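Long-range contact in glycosyl hydrolases family 2, sugar binding domain protein (Bacteroides uniformis str. 3978 T3 ii, PDB 6D1P), which probably hydrolyses O-glycosidic bonds as a gut bacterial beta-glucuronidase of glycoside hydrolase family 2: residues Thr328-Asp333 / Tyr366-Ile371. Numbering follows the deposited sequence. Where two conformers were deposited one is given.
Sequences THRHED and YQQSGI. With NA (sodium ion), chain C.
Glu332 and Gln368 hold the nearest pair of CA atoms, 7.1 Å apart, where two neighbouring loops of the TIM barrel meet. Residues 328-333 run off the end of the first barrel strand, 321-329, with Glu332 at the centre of an inverse gamma turn; residues 366-371 follow the parallel strand 360-362 and lead into helix 370-379, with Ser369 at its N-cap. Side chains, rather than backbone-to-backbone bonds, tie these beta-to-alpha loops together, probably at the active-site end of the barrel, as in other family members.

Gln368 clamps Arg330 with both ends of its amide. Gln368 NE2 donates to the backbone O of Arg330 (3.0 Å). Gln368 OE1 accepts from Arg330 NH1 at 2.8 Å. NH1 stands above the plane of the acceptor carbonyl, yet the bond lies in the guanidinium plane, the two flat groups turned 82° apart. A bend at chi3 (-61°) carries the guanidinium toward the amide, and its NH2 forms a salt bridge with Glu349.

The hydroxyl of Tyr366 has two protein partners: the backbone N of Glu332 donates to it almost straight at 2.9 Å, and His331 ND1 is hydrogen-bonded to it at 2.7 Å. A water also bonds to it. The His331 and Tyr366 rings meet rim to rim, and Tyr366 also stacks on Tyr134. Just past Glu332, Asp333 binds a sodium ion through O and OD2, together with Asp580, and a water links the metal to His331 N.

In the conformer given, Glu332 extends beyond CG, antiparallel to the side chain of Gln368, and its two carboxylate oxygens have different partners. OE1 is salt-bridged to Arg192, and Glu332 OE2 accepts from Ser369 N on its syn side at 2.6 Å; Ser369 OG in turn caps Ile371 N at 3.0 Å.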
ATOM      1  N   THR A 328      34.775  -5.827   6.484  1.00 23.84           N
ATOM      2  CA  THR A 328      33.415  -6.271   6.204  1.00 21.73           C
ATOM      3  C   THR A 328      32.623  -5.077   5.652  1.00 24.95           C
ATOM      4  O   THR A 328      33.166  -3.976   5.459  1.00 19.02           O
ATOM      5  CB  THR A 328      32.782  -6.890   7.473  1.00 23.45           C
ATOM      6  OG1 THR A 328      31.659  -7.720   7.131  1.00 19.89           O
ATOM      7  CG2 THR A 328      32.357  -5.833   8.484  1.00 20.42           C
ATOM      8  N   HIS A 329      31.342  -5.307   5.348  1.00 20.54           N
ATOM      9  CA  HIS A 329      30.392  -4.230   5.102  1.00 21.33           C
ATOM     10  C   HIS A 329      29.197  -4.394   6.032  1.00 23.84           C
ATOM     11  O   HIS A 329      28.967  -5.469   6.603  1.00 23.82           O
ATOM     12  CB  HIS A 329      29.822  -4.201   3.669  1.00 22.82           C
ATOM     13  CG  HIS A 329      30.832  -4.195   2.568  1.00 19.49           C
ATOM     14  ND1 HIS A 329      31.598  -5.296   2.253  1.00 19.51           N
ATOM     15  CD2 HIS A 329      31.118  -3.259   1.635  1.00 21.86           C
ATOM     16  CE1 HIS A 329      32.347  -5.021   1.202  1.00 20.71           C
ATOM     17  NE2 HIS A 329      32.073  -3.792   0.806  1.00 23.02           N
ATOM     18  N   ARG A 330      28.414  -3.323   6.136  1.00 21.72           N
ATOM     19  CA  ARG A 330      27.104  -3.360   6.777  1.00 21.78           C
ATOM     20  C   ARG A 330      26.170  -2.447   5.998  1.00 21.72           C
ATOM     21  O   ARG A 330      26.603  -1.446   5.418  1.00 22.37           O
ATOM     22  CB  ARG A 330      27.160  -2.913   8.252  1.00 20.02           C
ATOM     23  CG  ARG A 330      27.359  -1.414   8.415  1.00 22.87           C
ATOM     24  CD  ARG A 330      27.368  -0.953   9.872  1.00 24.99           C
ATOM     25  NE  ARG A 330      26.114  -1.225  10.575  1.00 23.22           N
ATOM     26  CZ  ARG A 330      25.037  -0.447  10.520  1.00 22.72           C
ATOM     27  NH1 ARG A 330      25.044   0.656   9.789  1.00 21.40           N
ATOM     28  NH2 ARG A 330      23.951  -0.769  11.207  1.00 23.91           N
ATOM     29  N   HIS A 331      24.894  -2.820   5.955  1.00 24.00           N
ATOM     30  CA  HIS A 331      23.844  -1.972   5.408  1.00 21.27           C
ATOM     31  C   HIS A 331      23.093  -1.331   6.559  1.00 23.76           C
ATOM     32  O   HIS A 331      23.143  -1.808   7.698  1.00 25.44           O
ATOM     33  CB  HIS A 331      22.870  -2.778   4.541  1.00 21.14           C
ATOM     34  CG  HIS A 331      23.140  -2.692   3.070  1.00 20.07           C
ATOM     35  ND1 HIS A 331      23.125  -1.499   2.374  1.00 20.27           N
ATOM     36  CD2 HIS A 331      23.410  -3.656   2.155  1.00 17.30           C
ATOM     37  CE1 HIS A 331      23.395  -1.729   1.102  1.00 20.30           C
ATOM     38  NE2 HIS A 331      23.568  -3.028   0.940  1.00 20.09           N
ATOM     39  N   GLU A 332      22.398  -0.233   6.278  0.54 23.21           N
ATOM     40  CA  GLU A 332      21.521   0.347   7.296  0.54 23.27           C
ATOM     41  C   GLU A 332      20.160  -0.336   7.168  0.54 24.54           C
ATOM     42  O   GLU A 332      19.215   0.160   6.545  0.54 23.64           O
ATOM     43  CB  GLU A 332      21.470   1.866   7.176  0.54 23.10           C
ATOM     44  CG  GLU A 332      22.690   2.506   7.872  0.54 22.96           C
ATOM     45  CD  GLU A 332      22.590   4.011   8.027  0.54 25.13           C
ATOM     46  OE1 GLU A 332      21.703   4.625   7.371  0.54 24.36           O
ATOM     47  OE2 GLU A 332      23.400   4.573   8.802  0.54 21.72           O
ATOM     48  N   ASP A 333      20.091  -1.516   7.784  1.00 22.35           N
ATOM     49  CA  ASP A 333      19.041  -2.504   7.606  1.00 23.13           C
ATOM     50  C   ASP A 333      19.099  -3.440   8.808  1.00 26.53           C
ATOM     51  O   ASP A 333      20.192  -3.840   9.230  1.00 26.77           O
ATOM     52  CB  ASP A 333      19.258  -3.283   6.294  1.00 20.67           C
ATOM     53  CG  ASP A 333      18.259  -4.418   6.096  1.00 21.79           C
ATOM     54  OD1 ASP A 333      17.242  -4.216   5.408  1.00 23.27           O
ATOM     55  OD2 ASP A 333      18.488  -5.534   6.608  1.00 26.37           O
ATOM     56  N   TYR A 366      26.420   4.192   0.765  1.00 22.10           N
ATOM     57  CA  TYR A 366      25.934   5.530   1.081  1.00 20.83           C
ATOM     58  C   TYR A 366      26.547   5.962   2.409  1.00 21.82           C
ATOM     59  O   TYR A 366      27.010   5.133   3.202  1.00 21.67           O
ATOM     60  CB  TYR A 366      24.396   5.559   1.143  1.00 18.52           C
ATOM     61  CG  TYR A 366      23.848   4.304   1.779  1.00 21.46           C
ATOM     62  CD1 TYR A 366      23.835   4.152   3.164  1.00 19.64           C
ATOM     63  CD2 TYR A 366      23.387   3.246   0.996  1.00 22.56           C
ATOM     64  CE1 TYR A 366      23.341   2.987   3.757  1.00 22.28           C
ATOM     65  CE2 TYR A 366      22.889   2.070   1.573  1.00 22.72           C
ATOM     66  CZ  TYR A 366      22.882   1.949   2.957  1.00 24.65           C
ATOM     67  OH  TYR A 366      22.417   0.798   3.530  1.00 22.27           O
ATOM     68  N   GLN A 367      26.572   7.273   2.622  1.00 20.24           N
ATOM     69  CA  GLN A 367      26.831   7.818   3.946  1.00 22.33           C
ATOM     70  C   GLN A 367      25.900   7.188   4.978  1.00 23.89           C
ATOM     71  O   GLN A 367      24.685   7.095   4.764  1.00 24.57           O
ATOM     72  CB  GLN A 367      26.640   9.336   3.920  1.00 26.04           C
ATOM     73  CG  GLN A 367      26.746  10.007   5.277  1.00 25.76           C
ATOM     74  CD  GLN A 367      26.701  11.524   5.185  1.00 28.22           C
ATOM     75  OE1 GLN A 367      26.764  12.109   4.089  1.00 25.84           O
ATOM     76  NE2 GLN A 367      26.588  12.175   6.344  1.00 27.16           N
ATOM     77  N   GLN A 368      26.465   6.760   6.101  1.00 21.93           N
ATOM     78  CA  GLN A 368      25.679   6.128   7.153  1.00 24.31           C
ATOM     79  C   GLN A 368      25.656   7.021   8.385  1.00 24.82           C
ATOM     80  O   GLN A 368      26.368   8.025   8.454  1.00 27.28           O
ATOM     81  CB  GLN A 368      26.217   4.724   7.471  1.00 23.80           C
ATOM     82  CG  GLN A 368      26.101   3.801   6.270  1.00 22.26           C
ATOM     83  CD  GLN A 368      26.155   2.330   6.588  1.00 24.17           C
ATOM     84  OE1 GLN A 368      26.416   1.921   7.720  1.00 26.82           O
ATOM     85  NE2 GLN A 368      25.899   1.513   5.579  1.00 22.94           N
ATOM     86  N   SER A 369      24.780   6.666   9.337  1.00 26.83           N
ATOM     87  CA  SER A 369      24.592   7.426  10.578  1.00 26.91           C
ATOM     88  C   SER A 369      25.912   7.803  11.246  1.00 25.55           C
ATOM     89  O   SER A 369      26.816   6.979  11.374  1.00 23.38           O
ATOM     90  CB  SER A 369      23.757   6.604  11.565  1.00 25.73           C
ATOM     91  OG  SER A 369      23.825   7.150  12.869  1.00 25.99           O
ATOM     92  N   GLY A 370      25.990   9.055  11.709  1.00 27.65           N
ATOM     93  CA  GLY A 370      27.137   9.503  12.479  1.00 27.13           C
ATOM     94  C   GLY A 370      27.428   8.626  13.685  1.00 32.76           C
ATOM     95  O   GLY A 370      28.578   8.556  14.128  1.00 30.51           O
ATOM     96  N   ILE A 371      26.404   7.944  14.216  1.00 31.89           N
ATOM     97  CA  ILE A 371      26.606   7.014  15.322  1.00 30.38           C
ATOM     98  C   ILE A 371      27.547   5.898  14.910  1.00 28.31           C
ATOM     99  O   ILE A 371      28.362   5.426  15.714  1.00 30.47           O
ATOM    100  CB  ILE A 371      25.253   6.458  15.808  1.00 23.55           C
ATOM    101  CG1 ILE A 371      24.338   7.615  16.197  1.00 29.51           C
ATOM    102  CG2 ILE A 371      25.447   5.535  16.986  1.00 21.24           C
ATOM    103  CD1 ILE A 371      22.903   7.224  16.391  1.00 29.47           C
TER
HETATM  104 NA    NA C 901      21.033  -6.360   7.953  1.00 30.90          NA
HETATM  105  O   HOH W   1      23.456  -5.092   7.299  1.00 22.60           O
HETATM  106  O   HOH W   2      19.797  -0.799   3.553  1.00 22.80           O